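Long-range contacts in tropomodulin TMD-1 (Caenorhabditis elegans, PDB 1PGV), which probably caps the pointed end of actin filaments, blocking subunit gain and loss there, and is represented by its C-terminal leucine-rich repeat domain: residues 50-55 / 77-82; 148-153 / 172-177; 65-70 / 91-96. One frame throughout, in Å; residues are numbered along the deposited sequence.

Overall arrangement
Following the chain from the N terminus, residues 50-55 leave strand 45-47 and lead to helix 56-66, and interaction 1 joins them to 77-82, the corresponding loop after strand 74-76. Before that partner is reached, helix 56-66 ends in 65-70, which interaction 3 ties forward to 91-96 on helix 90-96. The two contacts therefore cross along the chain, interaction 1 joining two loops and interaction 3 two helices, with centres about 19 Å apart. Interaction 2 comes later, in series with both: it closes the loop between helices 143-155 and 169-190 around strand 161-163. Its centre lies about 29 Å from that of interaction 1, on the opposite side of the chain's centre.

Interaction 1 (50-55 / 77-82); sequences NMKRVS and LANTAI
Asn79 is the hub of this loop-to-loop contact, with its amide set between Asn50 and Lys52. Its ND2 donates to OD1 of Asn50 over 3.0 Å in a nearly straight bond that lands on a lone pair in the carbonyl plane. The acceptor also lies close to the plane of the Asn79 amide, although the two amide planes are turned 66° apart and the side chains cross at about a right angle. Asn79 holds CG opposite its backbone N (chi1 -169°), which sends the amide out toward the 50-55 loop. The extended Lys52 chain passes obliquely across Asn79, bringing CE to 3.1 Å from Asn79 OD1, with NZ at 3.2 Å from the same oxygen, so the ammonium end probably polarises that carbonyl. Nearer its root, Lys52 CG rests 4.1 Å from Ala81 CB. The backbone adds the shortest bond, Asn50 N to Ala78 O at 2.8 Å, while the methyl CG2 of Thr80 packs 3.9 Å from Met51 N. Both segments follow parallel strands, 45-47 and 74-76, so the contact carries the side-by-side order of those strands into the loops that follow, as in the leucine-rich repeat fold of this domain. Asn108 of the next loop binds Leu77 O and the amides of Thr80 and Ile82, while helix 56-66 packs on Val54 and Ile82, and helix 29-37 on Met51 and Val54.

Interaction 2 (148-153 / 172-177); sequences DMMMAI and RHRVSE
Val175 fits against Met150 and Ile153 where the two helices run side by side. The axes of the two segments come within 8.9 Å and point almost the same way, 21° apart, and the backbones are nearest at Met150 and Val175, whose CA atoms are 5.7 Å from each other. One methyl does most of the work here: Val175 CG2 lies 3.8 Å from Ile153 CD1 and 4.0 Å from Met150 CA, against the backbone of the facing helix. The CG1 methyl of Val175 meets the same Ile153 tip more loosely. All three residues are buried, and Phe166 also packs on Val175. These are the last two helices of the model, flanking edge strand 161-163 in sequence, and their packing fits the helical side of a leucine-rich repeat domain.

Toward solvent the packing changes character, as exposed Met151 meets partly exposed Arg174. Met151 starts out pointing away from the neighbouring helix, but bends at chi2 (-48°) and again at chi3 bring its thioether back, laying SD over one face of the Arg174 guanidinium, toward its rim and 3.6 Å from NH2. Buried Met150 bridges the two parts: extended beyond CG, it approaches obliquely, its CE 3.7 Å from Arg174 NH1 and its sulfur passing near Arg174 CD.

No hydrogen bond joins the two segments themselves. The charge of Arg174 is met by salt bridges from NH2 to Glu154, on the opposing helix, and from NH1 to Glu170, on its own. Those carboxylates would hold the guanidinium in place while the soft, polarisable methionine ends pack about it, so an apolar seam is finished at its outer side by an electrostatic tie between helices.

Interaction 3 (65-70 / 91-96); sequences AACNSK and IELIET
Thr96 and Glu92, both in touch with Cys67, are joined at the backbone oxygen of Glu92, which accepts from Thr96 OG1 at 2.9 Å and, weakly, from Thr96 N. The hydroxyl comes in tilted 33° from the carbonyl plane. With OG1 engaged there, the Thr96 methyl CG2 faces the other segment and lies 4.0 Å from Cys67 O.

Cys67 is the main contact residue. Its SG sits against the helix backbone, 3.5 Å from Leu93 CA, and touches Leu93 CB as well. The Glu92 chain stretches past this sulfur, its OE2 4.0 Å from SG, so the thiol lies beside both the aliphatic stem and the carboxylate. Deeper in, Leu93 carries CG opposite its backbone N (chi1 175°), and its CD1 reaches Ala66, 3.8 Å from CB and 3.4 Å from O. Helix 29-37 packs on Ala66 through Leu36, and Leu93 also meets Leu100.

A type I turn from Ala66 to Ser69 leads the chain from helix 56-66 toward strand 74-76. Helices such as 56-66 and 90-96, packed side by side along a parallel sheet, are the architecture of the leucine-rich repeat fold.

Interaction 1 (50-55 / 77-82)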
ATOM      1  N   ASN A  50      14.952  -0.995   3.077  1.00 31.01           N
ATOM      2  CA  ASN A  50      16.368  -1.226   2.802  1.00 31.57           C
ATOM      3  C   ASN A  50      16.932  -2.583   3.211  1.00 32.64           C
ATOM      4  O   ASN A  50      18.141  -2.792   3.142  1.00 31.41           O
ATOM      5  CB  ASN A  50      17.202  -0.120   3.449  1.00 31.84           C
ATOM      6  CG  ASN A  50      16.664   1.259   3.145  1.00 32.11           C
ATOM      7  OD1 ASN A  50      16.537   1.650   1.983  1.00 32.90           O
ATOM      8  ND2 ASN A  50      16.339   2.009   4.194  1.00 33.31           N
ATOM      9  N   MET A  51      16.071  -3.504   3.630  1.00 33.35           N
ATOM     10  CA  MET A  51      16.528  -4.831   4.027  1.00 35.75           C
ATOM     11  C   MET A  51      16.481  -5.798   2.842  1.00 37.56           C
ATOM     12  O   MET A  51      15.570  -6.616   2.727  1.00 38.78           O
ATOM     13  CB  MET A  51      15.673  -5.360   5.184  1.00 34.50           C
ATOM     14  CG  MET A  51      15.820  -4.551   6.467  1.00 35.14           C
ATOM     15  SD  MET A  51      14.891  -5.221   7.864  1.00 34.61           S
ATOM     16  CE  MET A  51      16.058  -6.424   8.508  1.00 36.38           C
ATOM     17  N   LYS A  52      17.475  -5.697   1.966  1.00 39.00           N
ATOM     18  CA  LYS A  52      17.554  -6.545   0.779  1.00 40.58           C
ATOM     19  C   LYS A  52      18.139  -7.922   1.087  1.00 42.39           C
ATOM     20  O   LYS A  52      18.061  -8.838   0.266  1.00 42.72           O
ATOM     21  CB  LYS A  52      18.402  -5.854  -0.289  1.00 40.45           C
ATOM     22  CG  LYS A  52      17.845  -4.514  -0.736  1.00 38.84           C
ATOM     23  CD  LYS A  52      18.771  -3.818  -1.715  1.00 39.93           C
ATOM     24  CE  LYS A  52      18.133  -2.552  -2.258  1.00 38.77           C
ATOM     25  NZ  LYS A  52      19.013  -1.831  -3.218  1.00 40.14           N
ATOM     26  N   ARG A  53      18.721  -8.056   2.275  1.00 44.05           N
ATOM     27  CA  ARG A  53      19.336  -9.303   2.720  1.00 46.12           C
ATOM     28  C   ARG A  53      18.304 -10.395   2.984  1.00 46.31           C
ATOM     29  O   ARG A  53      18.528 -11.564   2.674  1.00 46.60           O
ATOM     30  CB  ARG A  53      20.120  -9.062   4.010  1.00 48.35           C
ATOM     31  CG  ARG A  53      19.233  -8.571   5.148  1.00 51.54           C
ATOM     32  CD  ARG A  53      19.712  -9.054   6.507  1.00 53.39           C
ATOM     33  NE  ARG A  53      18.697  -8.820   7.535  1.00 55.63           N
ATOM     34  CZ  ARG A  53      18.820  -9.180   8.809  1.00 55.61           C
ATOM     35  NH1 ARG A  53      19.921  -9.794   9.224  1.00 56.31           N
ATOM     36  NH2 ARG A  53      17.839  -8.931   9.668  1.00 56.03           N
ATOM     37  N   VAL A  54      17.179 -10.005   3.574  1.00 45.84           N
ATOM     38  CA  VAL A  54      16.120 -10.945   3.909  1.00 45.58           C
ATOM     39  C   VAL A  54      15.743 -11.844   2.740  1.00 45.67           C
ATOM     40  O   VAL A  54      15.506 -11.369   1.627  1.00 45.26           O
ATOM     41  CB  VAL A  54      14.856 -10.201   4.393  1.00 45.41           C
ATOM     42  CG1 VAL A  54      13.798 -11.199   4.834  1.00 45.05           C
ATOM     43  CG2 VAL A  54      15.216  -9.261   5.533  1.00 45.85           C
ATOM     44  N   SER A  55      15.695 -13.149   2.994  1.00 45.75           N
ATOM     45  CA  SER A  55      15.330 -14.097   1.953  1.00 45.42           C
ATOM     46  C   SER A  55      13.905 -13.775   1.530  1.00 45.38           C
ATOM     47  O   SER A  55      13.093 -13.329   2.342  1.00 45.39           O
ATOM     48  CB  SER A  55      15.412 -15.534   2.473  1.00 45.40           C
ATOM     49  OG  SER A  55      14.450 -15.769   3.483  1.00 46.14           O
ATOM     50  N   LEU A  77       8.083  -1.584   3.054  1.00 21.52           N
ATOM     51  CA  LEU A  77       9.047  -2.501   2.453  1.00 23.70           C
ATOM     52  C   LEU A  77       9.756  -1.787   1.313  1.00 23.11           C
ATOM     53  O   LEU A  77      10.025  -2.385   0.267  1.00 24.55           O
ATOM     54  CB  LEU A  77       8.348  -3.739   1.885  1.00 24.79           C
ATOM     55  CG  LEU A  77       7.253  -4.449   2.675  1.00 26.70           C
ATOM     56  CD1 LEU A  77       5.968  -3.631   2.618  1.00 26.19           C
ATOM     57  CD2 LEU A  77       7.017  -5.833   2.072  1.00 26.90           C
ATOM     58  N   ALA A  78      10.043  -0.507   1.506  1.00 23.05           N
ATOM     59  CA  ALA A  78      10.714   0.279   0.483  1.00 23.48           C
ATOM     60  C   ALA A  78      12.143  -0.199   0.274  1.00 23.92           C
ATOM     61  O   ALA A  78      12.832  -0.576   1.221  1.00 23.42           O
ATOM     62  CB  ALA A  78      10.717   1.756   0.868  1.00 22.85           C
ATOM     63  N   ASN A  79      12.579  -0.189  -0.979  1.00 24.11           N
ATOM     64  CA  ASN A  79      13.933  -0.593  -1.319  1.00 26.01           C
ATOM     65  C   ASN A  79      14.358  -1.914  -0.677  1.00 26.07           C
ATOM     66  O   ASN A  79      15.357  -1.974   0.040  1.00 27.83           O
ATOM     67  CB  ASN A  79      14.904   0.520  -0.926  1.00 26.50           C
ATOM     68  CG  ASN A  79      16.297   0.299  -1.469  1.00 28.45           C
ATOM     69  OD1 ASN A  79      16.474  -0.003  -2.652  1.00 28.11           O
ATOM     70  ND2 ASN A  79      17.300   0.465  -0.611  1.00 28.14           N
ATOM     71  N   THR A  80      13.587  -2.968  -0.930  1.00 24.90           N
ATOM     72  CA  THR A  80      13.899  -4.294  -0.408  1.00 24.56           C
ATOM     73  C   THR A  80      14.121  -5.241  -1.587  1.00 23.85           C
ATOM     74  O   THR A  80      14.184  -6.456  -1.415  1.00 25.15           O
ATOM     75  CB  THR A  80      12.758  -4.854   0.459  1.00 25.09           C
ATOM     76  OG1 THR A  80      11.524  -4.772  -0.262  1.00 23.67           O
ATOM     77  CG2 THR A  80      12.642  -4.067   1.761  1.00 24.34           C
ATOM     78  N   ALA A  81      14.225  -4.662  -2.778  1.00 24.50           N
ATOM     79  CA  ALA A  81      14.449  -5.419  -4.005  1.00 24.09           C
ATOM     80  C   ALA A  81      13.415  -6.518  -4.232  1.00 25.30           C
ATOM     81  O   ALA A  81      13.744  -7.587  -4.741  1.00 25.59           O
ATOM     82  CB  ALA A  81      15.858  -6.022  -3.995  1.00 24.49           C
ATOM     83  N   ILE A  82      12.163  -6.264  -3.855  1.00 24.92           N
ATOM     84  CA  ILE A  82      11.120  -7.263  -4.055  1.00 23.40           C
ATOM     85  C   ILE A  82      10.486  -7.098  -5.432  1.00 22.75           C
ATOM     86  O   ILE A  82      10.496  -6.009  -6.003  1.00 21.83           O
ATOM     87  CB  ILE A  82      10.018  -7.167  -2.981  1.00 23.97           C
ATOM     88  CG1 ILE A  82       9.467  -5.740  -2.919  1.00 22.42           C
ATOM     89  CG2 ILE A  82      10.575  -7.601  -1.631  1.00 24.90           C
ATOM     90  CD1 ILE A  82       8.267  -5.593  -2.003  1.00 24.02           C
TER

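Interaction 2 (148-153 / 172-177)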
ATOM      1  N   ASP A 148      -6.911   2.669 -14.912  1.00 15.18           N
ATOM      2  CA  ASP A 148      -7.375   1.760 -13.869  1.00 14.36           C
ATOM      3  C   ASP A 148      -7.218   2.484 -12.525  1.00 14.75           C
ATOM      4  O   ASP A 148      -8.176   2.641 -11.758  1.00 15.14           O
ATOM      5  CB  ASP A 148      -6.499   0.504 -13.869  1.00 13.26           C
ATOM      6  CG  ASP A 148      -6.930  -0.529 -12.844  1.00 15.66           C
ATOM      7  OD1 ASP A 148      -7.449  -0.153 -11.763  1.00 16.34           O
ATOM      8  OD2 ASP A 148      -6.728  -1.736 -13.108  1.00 14.36           O
ATOM      9  N   MET A 149      -5.992   2.924 -12.267  1.00 13.70           N
ATOM     10  CA  MET A 149      -5.649   3.614 -11.019  1.00 14.28           C
ATOM     11  C   MET A 149      -6.466   4.866 -10.736  1.00 14.19           C
ATOM     12  O   MET A 149      -6.912   5.085  -9.596  1.00 14.36           O
ATOM     13  CB  MET A 149      -4.173   3.991 -11.025  1.00 13.86           C
ATOM     14  CG  MET A 149      -3.223   2.814 -10.989  1.00 16.69           C
ATOM     15  SD  MET A 149      -1.532   3.377 -10.845  1.00 16.11           S
ATOM     16  CE  MET A 149      -0.753   1.882 -10.231  1.00 14.70           C
ATOM     17  N   MET A 150      -6.656   5.707 -11.748  1.00 14.54           N
ATOM     18  CA  MET A 150      -7.412   6.931 -11.526  1.00 13.12           C
ATOM     19  C   MET A 150      -8.853   6.651 -11.140  1.00 14.03           C
ATOM     20  O   MET A 150      -9.425   7.367 -10.319  1.00 14.30           O
ATOM     21  CB  MET A 150      -7.354   7.849 -12.752  1.00 17.54           C
ATOM     22  CG  MET A 150      -8.052   7.334 -13.992  1.00 20.17           C
ATOM     23  SD  MET A 150      -8.055   8.622 -15.268  1.00 25.62           S
ATOM     24  CE  MET A 150      -9.584   8.212 -16.138  1.00 24.54           C
ATOM     25  N   MET A 151      -9.448   5.606 -11.712  1.00 14.42           N
ATOM     26  CA  MET A 151     -10.825   5.282 -11.368  1.00 13.49           C
ATOM     27  C   MET A 151     -10.920   4.635  -9.990  1.00 14.86           C
ATOM     28  O   MET A 151     -11.874   4.884  -9.243  1.00 14.39           O
ATOM     29  CB  MET A 151     -11.441   4.357 -12.420  1.00 15.52           C
ATOM     30  CG  MET A 151     -11.543   5.007 -13.798  1.00 20.62           C
ATOM     31  SD  MET A 151     -12.277   6.665 -13.737  1.00 22.13           S
ATOM     32  CE  MET A 151     -13.981   6.264 -13.513  1.00 23.70           C
ATOM     33  N   ALA A 152      -9.937   3.805  -9.655  1.00 13.70           N
ATOM     34  CA  ALA A 152      -9.909   3.130  -8.360  1.00 15.99           C
ATOM     35  C   ALA A 152      -9.759   4.162  -7.251  1.00 16.99           C
ATOM     36  O   ALA A 152     -10.447   4.101  -6.229  1.00 14.79           O
ATOM     37  CB  ALA A 152      -8.749   2.153  -8.297  1.00 16.18           C
ATOM     38  N   ILE A 153      -8.845   5.098  -7.461  1.00 14.97           N
ATOM     39  CA  ILE A 153      -8.587   6.153  -6.484  1.00 15.34           C
ATOM     40  C   ILE A 153      -9.809   7.054  -6.319  1.00 15.23           C
ATOM     41  O   ILE A 153     -10.185   7.420  -5.202  1.00 17.38           O
ATOM     42  CB  ILE A 153      -7.374   6.995  -6.915  1.00 13.40           C
ATOM     43  CG1 ILE A 153      -6.104   6.140  -6.840  1.00 16.19           C
ATOM     44  CG2 ILE A 153      -7.249   8.232  -6.031  1.00 16.14           C
ATOM     45  CD1 ILE A 153      -4.871   6.785  -7.458  1.00 17.83           C
ATOM     46  N   ARG A 172      -3.901  12.602 -13.544  1.00 17.21           N
ATOM     47  CA  ARG A 172      -3.330  13.531 -12.569  1.00 21.40           C
ATOM     48  C   ARG A 172      -4.418  14.409 -11.945  1.00 21.31           C
ATOM     49  O   ARG A 172      -4.494  14.548 -10.720  1.00 20.59           O
ATOM     50  CB  ARG A 172      -2.269  14.408 -13.239  1.00 23.89           C
ATOM     51  CG  ARG A 172      -1.096  13.618 -13.805  1.00 31.12           C
ATOM     52  CD  ARG A 172      -0.047  14.521 -14.437  1.00 37.65           C
ATOM     53  NE  ARG A 172       0.524  15.446 -13.465  1.00 41.68           N
ATOM     54  CZ  ARG A 172       1.562  16.236 -13.708  1.00 44.31           C
ATOM     55  NH1 ARG A 172       2.152  16.214 -14.899  1.00 46.15           N
ATOM     56  NH2 ARG A 172       2.007  17.053 -12.762  1.00 45.84           N
ATOM     57  N   HIS A 173      -5.265  14.985 -12.796  1.00 22.77           N
ATOM     58  CA  HIS A 173      -6.356  15.846 -12.349  1.00 25.18           C
ATOM     59  C   HIS A 173      -7.391  15.111 -11.498  1.00 23.87           C
ATOM     60  O   HIS A 173      -7.748  15.570 -10.408  1.00 23.59           O
ATOM     61  CB  HIS A 173      -7.054  16.481 -13.557  1.00 29.46           C
ATOM     62  CG  HIS A 173      -8.289  17.253 -13.208  1.00 35.15           C
ATOM     63  ND1 HIS A 173      -8.258  18.423 -12.477  1.00 38.27           N
ATOM     64  CD2 HIS A 173      -9.594  17.020 -13.486  1.00 37.44           C
ATOM     65  CE1 HIS A 173      -9.489  18.876 -12.321  1.00 38.36           C
ATOM     66  NE2 HIS A 173     -10.319  18.042 -12.924  1.00 39.15           N
ATOM     67  N   ARG A 174      -7.880  13.976 -11.987  1.00 22.24           N
ATOM     68  CA  ARG A 174      -8.883  13.230 -11.241  1.00 22.55           C
ATOM     69  C   ARG A 174      -8.339  12.690  -9.919  1.00 20.26           C
ATOM     70  O   ARG A 174      -9.052  12.648  -8.915  1.00 20.28           O
ATOM     71  CB  ARG A 174      -9.455  12.108 -12.110  1.00 26.04           C
ATOM     72  CG  ARG A 174     -10.134  12.652 -13.361  1.00 29.22           C
ATOM     73  CD  ARG A 174     -10.740  11.573 -14.241  1.00 32.81           C
ATOM     74  NE  ARG A 174     -11.943  10.986 -13.666  1.00 32.71           N
ATOM     75  CZ  ARG A 174     -12.859  10.337 -14.377  1.00 33.75           C
ATOM     76  NH1 ARG A 174     -12.704  10.201 -15.689  1.00 33.98           N
ATOM     77  NH2 ARG A 174     -13.923   9.823 -13.781  1.00 34.86           N
ATOM     78  N   VAL A 175      -7.072  12.294  -9.911  1.00 18.70           N
ATOM     79  CA  VAL A 175      -6.461  11.783  -8.693  1.00 16.96           C
ATOM     80  C   VAL A 175      -6.308  12.923  -7.684  1.00 17.36           C
ATOM     81  O   VAL A 175      -6.713  12.790  -6.528  1.00 15.56           O
ATOM     82  CB  VAL A 175      -5.097  11.136  -8.993  1.00 17.13           C
ATOM     83  CG1 VAL A 175      -4.317  10.903  -7.706  1.00 17.15           C
ATOM     84  CG2 VAL A 175      -5.328   9.794  -9.689  1.00 15.47           C
ATOM     85  N   SER A 176      -5.744  14.041  -8.123  1.00 18.79           N
ATOM     86  CA  SER A 176      -5.570  15.194  -7.239  1.00 20.01           C
ATOM     87  C   SER A 176      -6.913  15.620  -6.640  1.00 20.19           C
ATOM     88  O   SER A 176      -7.018  15.857  -5.433  1.00 20.09           O
ATOM     89  CB  SER A 176      -4.946  16.360  -8.003  1.00 24.11           C
ATOM     90  OG  SER A 176      -5.796  16.794  -9.050  1.00 29.79           O
ATOM     91  N   GLU A 177      -7.942  15.716  -7.476  1.00 19.90           N
ATOM     92  CA  GLU A 177      -9.265  16.107  -6.995  1.00 21.43           C
ATOM     93  C   GLU A 177      -9.815  15.138  -5.956  1.00 20.10           C
ATOM     94  O   GLU A 177     -10.381  15.553  -4.937  1.00 18.53           O
ATOM     95  CB  GLU A 177     -10.248  16.209  -8.162  1.00 23.27           C
ATOM     96  CG  GLU A 177      -9.994  17.404  -9.050  1.00 30.91           C
ATOM     97  CD  GLU A 177     -10.159  18.705  -8.299  1.00 34.70           C
ATOM     98  OE1 GLU A 177     -11.271  18.949  -7.786  1.00 38.17           O
ATOM     99  OE2 GLU A 177      -9.181  19.478  -8.214  1.00 39.40           O
TER

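Interaction 3 (65-70 / 91-96)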
ATOM      1  N   ALA A  65       1.962 -13.157   7.319  1.00 25.90           N
ATOM      2  CA  ALA A  65       1.741 -13.014   8.755  1.00 24.81           C
ATOM      3  C   ALA A  65       0.921 -11.756   9.042  1.00 24.31           C
ATOM      4  O   ALA A  65      -0.005 -11.775   9.857  1.00 23.32           O
ATOM      5  CB  ALA A  65       3.076 -12.941   9.476  1.00 26.27           C
ATOM      6  N   ALA A  66       1.264 -10.668   8.360  1.00 23.16           N
ATOM      7  CA  ALA A  66       0.571  -9.394   8.538  1.00 23.02           C
ATOM      8  C   ALA A  66      -0.938  -9.510   8.329  1.00 21.96           C
ATOM      9  O   ALA A  66      -1.709  -8.723   8.888  1.00 21.54           O
ATOM     10  CB  ALA A  66       1.154  -8.352   7.591  1.00 21.71           C
ATOM     11  N   CYS A  67      -1.364 -10.485   7.528  1.00 22.65           N
ATOM     12  CA  CYS A  67      -2.788 -10.683   7.262  1.00 24.01           C
ATOM     13  C   CYS A  67      -3.566 -11.107   8.501  1.00 25.37           C
ATOM     14  O   CYS A  67      -4.776 -10.912   8.575  1.00 26.21           O
ATOM     15  CB  CYS A  67      -2.991 -11.736   6.172  1.00 25.59           C
ATOM     16  SG  CYS A  67      -2.381 -11.241   4.558  1.00 26.85           S
ATOM     17  N   ASN A  68      -2.867 -11.690   9.470  1.00 26.47           N
ATOM     18  CA  ASN A  68      -3.505 -12.149  10.700  1.00 27.87           C
ATOM     19  C   ASN A  68      -3.638 -11.061  11.762  1.00 27.78           C
ATOM     20  O   ASN A  68      -4.312 -11.252  12.777  1.00 27.13           O
ATOM     21  CB  ASN A  68      -2.721 -13.328  11.269  1.00 30.58           C
ATOM     22  CG  ASN A  68      -2.634 -14.480  10.293  1.00 33.60           C
ATOM     23  OD1 ASN A  68      -3.652 -15.043   9.894  1.00 36.15           O
ATOM     24  ND2 ASN A  68      -1.416 -14.831   9.894  1.00 35.15           N
ATOM     25  N   SER A  69      -3.004  -9.918  11.524  1.00 25.10           N
ATOM     26  CA  SER A  69      -3.055  -8.814  12.475  1.00 23.19           C
ATOM     27  C   SER A  69      -4.151  -7.794  12.191  1.00 24.53           C
ATOM     28  O   SER A  69      -4.270  -7.291  11.075  1.00 23.85           O
ATOM     29  CB  SER A  69      -1.711  -8.088  12.513  1.00 23.44           C
ATOM     30  OG  SER A  69      -1.830  -6.858  13.212  1.00 23.58           O
ATOM     31  N   LYS A  70      -4.949  -7.485  13.208  1.00 24.08           N
ATOM     32  CA  LYS A  70      -6.002  -6.495  13.051  1.00 25.88           C
ATOM     33  C   LYS A  70      -5.537  -5.212  13.726  1.00 24.81           C
ATOM     34  O   LYS A  70      -6.327  -4.309  13.982  1.00 25.96           O
ATOM     35  CB  LYS A  70      -7.309  -6.986  13.682  1.00 28.91           C
ATOM     36  CG  LYS A  70      -7.206  -7.390  15.142  1.00 32.13           C
ATOM     37  CD  LYS A  70      -8.563  -7.849  15.664  1.00 36.30           C
ATOM     38  CE  LYS A  70      -8.461  -8.421  17.068  1.00 37.86           C
ATOM     39  NZ  LYS A  70      -7.919  -7.430  18.040  1.00 41.14           N
ATOM     40  N   ILE A  91      -1.917  -8.344  -1.845  1.00 19.03           N
ATOM     41  CA  ILE A  91      -3.304  -8.233  -2.255  1.00 18.15           C
ATOM     42  C   ILE A  91      -4.206  -8.730  -1.130  1.00 17.62           C
ATOM     43  O   ILE A  91      -5.164  -8.058  -0.764  1.00 16.11           O
ATOM     44  CB  ILE A  91      -3.594  -9.053  -3.537  1.00 19.87           C
ATOM     45  CG1 ILE A  91      -2.858  -8.421  -4.722  1.00 20.06           C
ATOM     46  CG2 ILE A  91      -5.097  -9.088  -3.804  1.00 19.88           C
ATOM     47  CD1 ILE A  91      -2.958  -9.218  -6.016  1.00 24.60           C
ATOM     48  N   GLU A  92      -3.898  -9.901  -0.575  1.00 18.50           N
ATOM     49  CA  GLU A  92      -4.710 -10.451   0.505  1.00 18.90           C
ATOM     50  C   GLU A  92      -4.667  -9.528   1.724  1.00 19.24           C
ATOM     51  O   GLU A  92      -5.695  -9.260   2.349  1.00 18.62           O
ATOM     52  CB  GLU A  92      -4.216 -11.839   0.917  1.00 22.12           C
ATOM     53  CG  GLU A  92      -5.198 -12.574   1.818  1.00 27.39           C
ATOM     54  CD  GLU A  92      -4.612 -13.822   2.449  1.00 32.29           C
ATOM     55  OE1 GLU A  92      -3.805 -14.507   1.787  1.00 33.86           O
ATOM     56  OE2 GLU A  92      -4.973 -14.128   3.607  1.00 35.08           O
ATOM     57  N   LEU A  93      -3.472  -9.048   2.050  1.00 19.35           N
ATOM     58  CA  LEU A  93      -3.297  -8.154   3.200  1.00 18.99           C
ATOM     59  C   LEU A  93      -4.175  -6.912   3.086  1.00 19.07           C
ATOM     60  O   LEU A  93      -4.934  -6.580   4.007  1.00 18.93           O
ATOM     61  CB  LEU A  93      -1.834  -7.721   3.320  1.00 19.70           C
ATOM     62  CG  LEU A  93      -1.569  -6.692   4.426  1.00 19.53           C
ATOM     63  CD1 LEU A  93      -1.960  -7.291   5.760  1.00 19.61           C
ATOM     64  CD2 LEU A  93      -0.107  -6.278   4.428  1.00 20.76           C
ATOM     65  N   ILE A  94      -4.069  -6.226   1.951  1.00 18.26           N
ATOM     66  CA  ILE A  94      -4.842  -5.015   1.710  1.00 16.46           C
ATOM     67  C   ILE A  94      -6.344  -5.264   1.758  1.00 17.13           C
ATOM     68  O   ILE A  94      -7.084  -4.509   2.388  1.00 16.37           O
ATOM     69  CB  ILE A  94      -4.470  -4.393   0.338  1.00 15.80           C
ATOM     70  CG1 ILE A  94      -2.999  -3.980   0.348  1.00 15.16           C
ATOM     71  CG2 ILE A  94      -5.366  -3.194   0.030  1.00 18.53           C
ATOM     72  CD1 ILE A  94      -2.473  -3.501  -1.003  1.00 15.97           C
ATOM     73  N   GLU A  95      -6.802  -6.323   1.095  1.00 17.05           N
ATOM     74  CA  GLU A  95      -8.230  -6.615   1.077  1.00 18.53           C
ATOM     75  C   GLU A  95      -8.785  -7.117   2.402  1.00 19.75           C
ATOM     76  O   GLU A  95      -9.991  -7.046   2.634  1.00 21.29           O
ATOM     77  CB  GLU A  95      -8.546  -7.631  -0.027  1.00 19.81           C
ATOM     78  CG  GLU A  95      -8.268  -7.100  -1.418  1.00 20.44           C
ATOM     79  CD  GLU A  95      -8.644  -8.086  -2.510  1.00 24.45           C
ATOM     80  OE1 GLU A  95      -9.198  -9.157  -2.183  1.00 24.53           O
ATOM     81  OE2 GLU A  95      -8.384  -7.781  -3.689  1.00 24.79           O
ATOM     82  N   THR A  96      -7.908  -7.605   3.274  1.00 19.12           N
ATOM     83  CA  THR A  96      -8.326  -8.146   4.564  1.00 22.43           C
ATOM     84  C   THR A  96      -8.209  -7.188   5.748  1.00 21.11           C
ATOM     85  O   THR A  96      -9.083  -7.156   6.618  1.00 19.55           O
ATOM     86  CB  THR A  96      -7.509  -9.405   4.923  1.00 23.34           C
ATOM     87  OG1 THR A  96      -7.746 -10.429   3.949  1.00 30.02           O
ATOM     88  CG2 THR A  96      -7.904  -9.927   6.304  1.00 29.03           C
TER